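Local coordinates for cobalamin-binding protein (PDB 4JGI) that binds methylcobalamin in a Rossmann-like domain topped by a helical bundle and probably serves as the corrinoid carrier of an O-demethylase, at residues A[106-111]-A[197-202]; A[47-52]-A[61-66]; A[131-136]-A[161-166]. One frame throughout, in Å; residues are numbered along the deposited sequence.

Contact 1: residues A[106-111]-A[197-202]; sequences KNIFRT and TNAADG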
loop_
_atom_site.group_PDB
_atom_site.type_symbol
_atom_site.label_atom_id
_atom_site.label_comp_id
_atom_site.label_asym_id
_atom_site.label_seq_id
_atom_site.Cartn_x
_atom_site.Cartn_y
_atom_site.Cartn_z
ATOM N N LYS A 106 -9.256 1.639 -2.554
ATOM C CA LYS A 106 -8.109 2.559 -2.657
ATOM C C LYS A 106 -7.766 3.039 -1.282
ATOM O O LYS A 106 -6.597 3.169 -0.949
ATOM C CB LYS A 106 -8.503 3.735 -3.575
ATOM C CG LYS A 106 -7.426 4.824 -3.621
ATOM C CD LYS A 106 -7.789 5.987 -4.491
ATOM C CE LYS A 106 -8.938 6.887 -3.932
ATOM N NZ LYS A 106 -8.744 7.755 -2.763
ATOM N N ASN A 107 -8.780 3.371 -0.485
ATOM C CA ASN A 107 -8.488 3.908 0.844
ATOM C C ASN A 107 -7.927 2.882 1.842
ATOM O O ASN A 107 -7.202 3.225 2.760
ATOM C CB ASN A 107 -9.716 4.630 1.352
ATOM C CG ASN A 107 -10.020 5.877 0.606
ATOM O OD1 ASN A 107 -9.214 6.375 -0.103
ATOM N ND2 ASN A 107 -11.175 6.411 0.838
ATOM N N ILE A 108 -8.331 1.614 1.696
ATOM C CA ILE A 108 -7.699 0.515 2.429
ATOM C C ILE A 108 -6.217 0.439 2.114
ATOM O O ILE A 108 -5.377 0.417 2.998
ATOM C CB ILE A 108 -8.434 -0.837 2.190
ATOM C CG1 ILE A 108 -9.838 -0.752 2.725
ATOM C CG2 ILE A 108 -7.658 -1.960 2.786
ATOM C CD1 ILE A 108 -10.693 -1.981 2.411
ATOM N N PHE A 109 -5.881 0.508 0.841
ATOM C CA PHE A 109 -4.507 0.567 0.437
ATOM C C PHE A 109 -3.788 1.799 0.934
ATOM O O PHE A 109 -2.676 1.657 1.437
ATOM C CB PHE A 109 -4.430 0.425 -1.078
ATOM C CG PHE A 109 -3.028 0.594 -1.603
ATOM C CD1 PHE A 109 -2.073 -0.436 -1.458
ATOM C CD2 PHE A 109 -2.621 1.749 -2.186
ATOM C CE1 PHE A 109 -0.738 -0.244 -1.867
ATOM C CE2 PHE A 109 -1.319 1.907 -2.619
ATOM C CZ PHE A 109 -0.376 0.906 -2.482
ATOM N N ARG A 110 -4.409 2.959 0.855
ATOM C CA ARG A 110 -3.820 4.174 1.337
ATOM C C ARG A 110 -3.441 4.011 2.808
ATOM O O ARG A 110 -2.328 4.378 3.231
ATOM C CB ARG A 110 -4.821 5.347 1.168
ATOM C CG ARG A 110 -4.305 6.641 1.706
ATOM C CD ARG A 110 -5.406 7.683 1.700
ATOM N NE ARG A 110 -6.505 7.336 2.598
ATOM C CZ ARG A 110 -7.737 7.861 2.587
ATOM N NH1 ARG A 110 -8.152 8.670 1.634
ATOM N NH2 ARG A 110 -8.619 7.458 3.513
ATOM N N THR A 111 -4.333 3.434 3.622
ATOM C CA THR A 111 -4.068 3.312 5.057
ATOM C C THR A 111 -2.880 2.350 5.244
ATOM O O THR A 111 -1.999 2.656 6.057
ATOM C CB THR A 111 -5.300 2.809 5.789
ATOM O OG1 THR A 111 -6.381 3.753 5.537
ATOM C CG2 THR A 111 -5.001 2.621 7.288
ATOM N N THR A 197 -3.650 -8.287 -5.755
ATOM C CA THR A 197 -4.847 -9.149 -5.448
ATOM C C THR A 197 -5.759 -8.545 -4.324
ATOM O O THR A 197 -6.983 -8.688 -4.253
ATOM C CB THR A 197 -4.398 -10.561 -5.053
ATOM O OG1 THR A 197 -3.528 -10.490 -3.916
ATOM C CG2 THR A 197 -3.653 -11.226 -6.253
ATOM N N ASN A 198 -5.115 -7.811 -3.471
ATOM C CA ASN A 198 -5.712 -7.231 -2.357
ATOM C C ASN A 198 -4.724 -6.189 -1.876
ATOM O O ASN A 198 -3.563 -6.170 -2.311
ATOM C CB ASN A 198 -6.123 -8.185 -1.261
ATOM C CG ASN A 198 -4.959 -8.843 -0.610
ATOM O OD1 ASN A 198 -4.174 -8.178 0.040
ATOM N ND2 ASN A 198 -4.826 -10.188 -0.782
ATOM N N ALA A 199 -5.162 -5.304 -1.036
ATOM C CA ALA A 199 -4.387 -4.179 -0.665
ATOM C C ALA A 199 -3.095 -4.544 0.054
ATOM O O ALA A 199 -2.069 -3.866 -0.101
ATOM C CB ALA A 199 -5.189 -3.241 0.205
ATOM N N ALA A 200 -3.142 -5.607 0.836
ATOM C CA ALA A 200 -1.920 -6.030 1.534
ATOM C C ALA A 200 -0.874 -6.610 0.537
ATOM O O ALA A 200 0.324 -6.318 0.675
ATOM C CB ALA A 200 -2.304 -7.030 2.609
ATOM N N ASP A 201 -1.359 -7.390 -0.434
ATOM C CA ASP A 201 -0.482 -7.812 -1.518
ATOM C C ASP A 201 0.107 -6.616 -2.249
ATOM O O ASP A 201 1.291 -6.583 -2.593
ATOM C CB ASP A 201 -1.262 -8.662 -2.496
ATOM C CG ASP A 201 -0.431 -9.145 -3.657
ATOM O OD1 ASP A 201 0.502 -9.914 -3.389
ATOM O OD2 ASP A 201 -0.800 -8.821 -4.836
ATOM N N GLY A 202 -0.711 -5.558 -2.460
ATOM C CA GLY A 202 -0.185 -4.374 -3.130
ATOM C C GLY A 202 0.935 -3.719 -2.350
ATOM O O GLY A 202 1.949 -3.240 -2.925
#
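Ala199 packs its methyl group against Ile108 and Phe109 where the first and last helices of the cobalamin-binding Rossmann fold, 104-115 and 199-209, come together. Helix 104-115 follows the loop that carries His102, the axial ligand of cobalt.

Apolar contact comes first. CG2 of Ile108, anti to the backbone N, touches Ala199 CB at 3.8 Å, and CB of Phe109 lies 4.0 Å from the same methyl, which is thus shared by two neighbouring residues of the longer helix.

The second kind is an approach at a ring edge. With CG anti to the backbone N (chi1 175°), Phe109 extends its ring along helix 199-209, so that CD1 comes 3.7 Å from Ala199 O, which lies in the plane of the ring. Farther along the same edge CE1 reaches Gly202 C at 3.9 Å. Because Gly202 has no side chain, the ring can come right against the backbone there. Phe109 also rests on Leu94 of the sheet and on Val203 and Cys206 of helix 199-209.

Polar bonds organise the helix start. Asn198 is the N-cap: its OD1 accepts from Asp201 N at 3.0 Å (N-H...O 167°), the donor standing above the carbonyl plane, and weakly from Ala200 N. Thr197 N in turn donates to Asp201 OD2 at 3.0 Å, and Asn198 ND2 is tied to Asp54 in the helical domain.

The cofactor closes the account: Ala199, whose N lies in the first turn of its helix, uses that N-H for a hydrogen bond to O8R of co-methylcobalamin.

Contact 2: residues A[47-52]-A[61-66]; sequences TKVGER and GDLIFA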
loop_
_atom_site.group_PDB
_atom_site.type_symbol
_atom_site.label_atom_id
_atom_site.label_comp_id
_atom_site.label_asym_id
_atom_site.label_seq_id
_atom_site.Cartn_x
_atom_site.Cartn_y
_atom_site.Cartn_z
ATOM N N THR A 47 1.701 -8.991 5.208
ATOM C CA THR A 47 1.675 -9.870 4.089
ATOM C C THR A 47 0.877 -11.136 4.347
ATOM O O THR A 47 0.098 -11.616 3.507
ATOM C CB THR A 47 3.058 -10.112 3.555
ATOM O OG1 THR A 47 3.605 -8.873 3.066
ATOM C CG2 THR A 47 3.042 -11.134 2.472
ATOM N N LYS A 48 1.053 -11.662 5.530
ATOM C CA LYS A 48 0.297 -12.857 5.957
ATOM C C LYS A 48 -1.238 -12.568 6.088
ATOM O O LYS A 48 -2.066 -13.383 5.746
ATOM C CB LYS A 48 0.907 -13.394 7.267
ATOM C CG LYS A 48 2.284 -14.044 7.087
ATOM C CD LYS A 48 2.944 -14.341 8.462
ATOM C CE LYS A 48 4.473 -14.495 8.464
ATOM N NZ LYS A 48 4.969 -15.604 7.579
ATOM N N VAL A 49 -1.637 -11.359 6.527
ATOM C CA VAL A 49 -3.037 -10.916 6.466
ATOM C C VAL A 49 -3.556 -11.003 5.051
ATOM O O VAL A 49 -4.638 -11.575 4.831
ATOM C CB VAL A 49 -3.213 -9.504 7.032
ATOM C CG1 VAL A 49 -4.647 -9.063 6.917
ATOM C CG2 VAL A 49 -2.845 -9.491 8.524
ATOM N N GLY A 50 -2.787 -10.512 4.097
ATOM C CA GLY A 50 -3.228 -10.648 2.739
ATOM C C GLY A 50 -3.387 -12.066 2.248
ATOM O O GLY A 50 -4.354 -12.353 1.550
ATOM N N GLU A 51 -2.460 -12.932 2.646
ATOM C CA GLU A 51 -2.546 -14.340 2.251
ATOM C C GLU A 51 -3.851 -14.983 2.821
ATOM O O GLU A 51 -4.560 -15.723 2.168
ATOM C CB GLU A 51 -1.328 -15.097 2.797
ATOM C CG GLU A 51 -0.064 -14.761 2.020
ATOM C CD GLU A 51 1.247 -15.220 2.663
ATOM O OE1 GLU A 51 1.251 -15.934 3.701
ATOM O OE2 GLU A 51 2.303 -14.868 2.104
ATOM N N ARG A 52 -4.177 -14.626 4.059
ATOM C CA ARG A 52 -5.377 -15.088 4.750
ATOM C C ARG A 52 -6.702 -14.553 4.222
ATOM O O ARG A 52 -7.750 -15.210 4.284
ATOM C CB ARG A 52 -5.212 -14.914 6.266
ATOM C CG ARG A 52 -4.036 -15.677 6.834
ATOM C CD ARG A 52 -3.774 -15.411 8.267
ATOM N NE ARG A 52 -4.755 -16.021 9.155
ATOM C CZ ARG A 52 -4.573 -16.020 10.500
ATOM N NH1 ARG A 52 -3.477 -15.457 11.035
ATOM N NH2 ARG A 52 -5.460 -16.561 11.307
ATOM N N GLY A 61 -13.415 -6.446 6.202
ATOM C CA GLY A 61 -13.234 -5.829 7.503
ATOM C C GLY A 61 -11.846 -6.079 8.086
ATOM O O GLY A 61 -11.220 -5.163 8.688
ATOM N N ASP A 62 -11.299 -7.279 7.916
ATOM C CA ASP A 62 -9.993 -7.570 8.467
ATOM C C ASP A 62 -8.914 -6.749 7.790
ATOM O O ASP A 62 -7.971 -6.372 8.428
ATOM C CB ASP A 62 -9.696 -9.053 8.309
ATOM C CG ASP A 62 -10.707 -9.872 9.068
ATOM O OD1 ASP A 62 -10.837 -9.616 10.321
ATOM O OD2 ASP A 62 -11.474 -10.664 8.487
ATOM N N LEU A 63 -9.108 -6.457 6.505
ATOM C CA LEU A 63 -8.152 -5.595 5.867
ATOM C C LEU A 63 -8.219 -4.143 6.401
ATOM O O LEU A 63 -7.189 -3.469 6.468
ATOM C CB LEU A 63 -8.285 -5.595 4.373
ATOM C CG LEU A 63 -8.155 -6.917 3.684
ATOM C CD1 LEU A 63 -8.387 -6.712 2.184
ATOM C CD2 LEU A 63 -6.828 -7.572 3.870
ATOM N N ILE A 64 -9.429 -3.641 6.668
ATOM C CA ILE A 64 -9.539 -2.366 7.287
ATOM C C ILE A 64 -8.814 -2.355 8.636
ATOM O O ILE A 64 -8.011 -1.464 8.960
ATOM C CB ILE A 64 -11.028 -2.027 7.414
ATOM C CG1 ILE A 64 -11.643 -1.892 6.025
ATOM C CG2 ILE A 64 -11.201 -0.729 8.261
ATOM C CD1 ILE A 64 -13.134 -1.748 6.037
ATOM N N PHE A 65 -9.096 -3.385 9.434
ATOM C CA PHE A 65 -8.479 -3.538 10.736
ATOM C C PHE A 65 -6.960 -3.565 10.691
ATOM O O PHE A 65 -6.309 -2.862 11.467
ATOM C CB PHE A 65 -8.959 -4.756 11.503
ATOM C CG PHE A 65 -10.476 -4.879 11.703
ATOM C CD1 PHE A 65 -11.370 -3.818 11.608
ATOM C CD2 PHE A 65 -10.985 -6.114 11.969
ATOM C CE1 PHE A 65 -12.715 -4.033 11.758
ATOM C CE2 PHE A 65 -12.305 -6.338 12.111
ATOM C CZ PHE A 65 -13.186 -5.293 11.961
ATOM N N ALA A 66 -6.422 -4.310 9.720
ATOM C CA ALA A 66 -5.013 -4.451 9.658
ATOM C C ALA A 66 -4.309 -3.153 9.472
ATOM O O ALA A 66 -3.248 -2.896 10.092
ATOM C CB ALA A 66 -4.632 -5.427 8.539
#
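Leu63 and Ala66, one turn apart on helix 60-77, both press on Val49 of helix 32-54. The two helices run in roughly opposite directions as consecutive members of the N-terminal helical domain of this B12-binding family, joined by a short turn.

At the start of 61-66, Asp62 points toward helix 32-54 but uses its OD2 to accept from Phe59 N, just before the helix begins. Leu63 follows and makes the first apolar touch: CG lies anti to the carbonyl carbon (chi1 -58°), which turns the branch toward helix 32-54 until CD2 stands 4.0 Å from Val49 CG1. The two side chains lie alongside one another, pointing opposite ways, instead of meeting end on. Leu63 also touches the bound cobalamin and packs on Ile108 and Met112, so it lies between the helical domain, helix 104-115 and the cofactor. Ala66 completes the set, its CB 4.0 Å from the same Val49 CG1, with Met11, Leu14 and Met46 around it.

One methyl branch, held anti to the backbone N of Val49 (chi1 178°), therefore takes both partners. All three residues are buried, and only carbon meets carbon, so the two segments are held together by shape and the exclusion of water, without any directional polar bond.

Contact 3: residues A[131-136]-A[161-166]; sequences IIVDKV and VDALKA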
loop_
_atom_site.group_PDB
_atom_site.type_symbol
_atom_site.label_atom_id
_atom_site.label_comp_id
_atom_site.label_asym_id
_atom_site.label_seq_id
_atom_site.Cartn_x
_atom_site.Cartn_y
_atom_site.Cartn_z
ATOM N N ILE A 131 -4.376 15.700 -14.467
ATOM C CA ILE A 131 -4.107 16.009 -13.026
ATOM C C ILE A 131 -3.161 15.006 -12.364
ATOM O O ILE A 131 -2.291 15.364 -11.586
ATOM C CB ILE A 131 -5.445 16.103 -12.268
ATOM C CG1 ILE A 131 -6.303 17.232 -12.912
ATOM C CG2 ILE A 131 -5.223 16.240 -10.767
ATOM C CD1 ILE A 131 -6.580 18.393 -12.152
ATOM N N ILE A 132 -3.362 13.717 -12.645
ATOM C CA ILE A 132 -2.387 12.716 -12.230
ATOM C C ILE A 132 -0.972 13.005 -12.785
ATOM O O ILE A 132 -0.034 13.027 -11.996
ATOM C CB ILE A 132 -2.797 11.304 -12.608
ATOM C CG1 ILE A 132 -4.244 10.934 -12.053
ATOM C CG2 ILE A 132 -1.733 10.263 -12.217
ATOM C CD1 ILE A 132 -4.773 9.611 -12.489
ATOM N N VAL A 133 -0.901 13.240 -14.098
ATOM C CA VAL A 133 0.402 13.522 -14.677
ATOM C C VAL A 133 1.050 14.778 -14.099
ATOM O O VAL A 133 2.274 14.783 -13.749
ATOM C CB VAL A 133 0.311 13.587 -16.205
ATOM C CG1 VAL A 133 1.647 14.093 -16.818
ATOM C CG2 VAL A 133 -0.116 12.300 -16.761
ATOM N N ASP A 134 0.286 15.853 -13.894
ATOM C CA ASP A 134 0.821 17.041 -13.242
ATOM C C ASP A 134 1.350 16.799 -11.833
ATOM O O ASP A 134 2.436 17.278 -11.434
ATOM C CB ASP A 134 -0.166 18.213 -13.328
ATOM C CG ASP A 134 -0.283 18.775 -14.826
ATOM O OD1 ASP A 134 0.523 18.403 -15.736
ATOM O OD2 ASP A 134 -1.200 19.554 -15.139
ATOM N N LYS A 135 0.674 15.927 -11.073
ATOM C CA LYS A 135 1.127 15.623 -9.762
ATOM C C LYS A 135 2.457 14.818 -9.773
ATOM O O LYS A 135 3.299 15.008 -8.974
ATOM C CB LYS A 135 0.067 14.834 -8.984
ATOM C CG LYS A 135 0.367 14.753 -7.487
ATOM C CD LYS A 135 0.259 16.132 -6.789
ATOM C CE LYS A 135 0.278 16.030 -5.304
ATOM N NZ LYS A 135 0.032 17.432 -4.802
ATOM N N VAL A 136 2.598 13.936 -10.747
ATOM C CA VAL A 136 3.832 13.150 -10.904
ATOM C C VAL A 136 4.980 14.095 -11.248
ATOM O O VAL A 136 6.055 13.983 -10.659
ATOM C CB VAL A 136 3.648 12.087 -11.973
ATOM C CG1 VAL A 136 4.970 11.445 -12.358
ATOM C CG2 VAL A 136 2.654 11.031 -11.592
ATOM N N VAL A 161 -1.016 5.876 -18.250
ATOM C CA VAL A 161 0.321 5.283 -18.554
ATOM C C VAL A 161 0.867 5.845 -19.856
ATOM O O VAL A 161 2.030 6.225 -19.897
ATOM C CB VAL A 161 0.249 3.757 -18.598
ATOM C CG1 VAL A 161 1.561 3.158 -19.104
ATOM C CG2 VAL A 161 -0.078 3.269 -17.190
ATOM N N ASP A 162 -0.006 5.969 -20.825
ATOM C CA ASP A 162 0.410 6.471 -22.159
ATOM C C ASP A 162 0.882 7.935 -22.013
ATOM O O ASP A 162 1.887 8.393 -22.624
ATOM C CB ASP A 162 -0.687 6.400 -23.148
ATOM C CG ASP A 162 -0.947 4.974 -23.610
ATOM O OD1 ASP A 162 -0.094 4.098 -23.320
ATOM O OD2 ASP A 162 -1.988 4.727 -24.334
ATOM N N ALA A 163 0.166 8.730 -21.225
ATOM C CA ALA A 163 0.571 10.109 -20.946
ATOM C C ALA A 163 1.899 10.226 -20.210
ATOM O O ALA A 163 2.686 11.069 -20.472
ATOM C CB ALA A 163 -0.490 10.836 -20.194
ATOM N N LEU A 164 2.154 9.327 -19.275
ATOM C CA LEU A 164 3.437 9.303 -18.573
ATOM C C LEU A 164 4.553 8.956 -19.542
ATOM O O LEU A 164 5.676 9.508 -19.408
ATOM C CB LEU A 164 3.398 8.333 -17.398
ATOM C CG LEU A 164 2.413 8.766 -16.272
ATOM C CD1 LEU A 164 2.289 7.556 -15.330
ATOM C CD2 LEU A 164 2.935 9.985 -15.548
ATOM N N LYS A 165 4.292 8.056 -20.473
ATOM C CA LYS A 165 5.261 7.699 -21.518
ATOM C C LYS A 165 5.538 8.946 -22.406
ATOM O O LYS A 165 6.738 9.271 -22.675
ATOM C CB LYS A 165 4.780 6.484 -22.382
ATOM C CG LYS A 165 4.893 5.117 -21.734
ATOM C CD LYS A 165 4.394 3.941 -22.638
ATOM C CE LYS A 165 3.868 2.696 -21.798
ATOM N NZ LYS A 165 2.919 1.475 -22.225
ATOM N N ALA A 166 4.505 9.661 -22.805
ATOM C CA ALA A 166 4.678 10.836 -23.660
ATOM C C ALA A 166 5.485 11.953 -23.019
ATOM O O ALA A 166 6.225 12.673 -23.691
ATOM C CB ALA A 166 3.329 11.341 -24.103
#
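No ring, amide or charged flat group takes part where Val133 and Val136 meet Ala163 and Leu164; neither faces nor edges matter, and the contact is built of methyl groups alone. It joins helices 129-139 and 151-166 of the Rossmann fold, which follow strands 119-122 and 143-147. The axes of the two segments cross at -43° and approach to 9.9 Å.

CG2 of Val133 has two partners. It lies anti to the carbonyl carbon, and from there it reaches Ala163 CB at 3.8 Å and Leu164 CD2 at 4.0 Å. Val133 and Leu164 lie alongside with their ends pointing opposite ways, while Val136, one turn on, stands roughly perpendicular to Leu164. The first bond of Leu164 does not aim at helix 129-139; its CG, anti to the carbonyl carbon (chi1 -66°), brings the CD2 branch to the valines.

Beneath the pair, Ile132 and Val136 rest on Leu146 and Val144 of strand 143-147. The site lies away from the cofactor and is plain packing of helix on helix, in which Leu164 CD2 sits 4.1 Å from both CG1 and CG2 of Val136.

In the fold
Read from the N terminus, contact 2 closes first, a short loop through the turn between helices 32-54 and 60-77 of the helical domain. Contact 1 opens only afterwards, at 106-111, and spans most of the Rossmann domain before 197-202 closes it. Contact 3 opens and closes within that span, so these two nest and none of the three cross. Contacts 1 and 2 touch, Ile108 on Ile64 and Ala200 on Gly50, and through that touch the helical and Rossmann domains meet beside the cobalamin. Contact 3 lies about 22 Å from contact 1, centre to centre, and ties together helices 129-139 and 151-166, which lie on the opposite face of the sheet from helices 104-115 and 199-209.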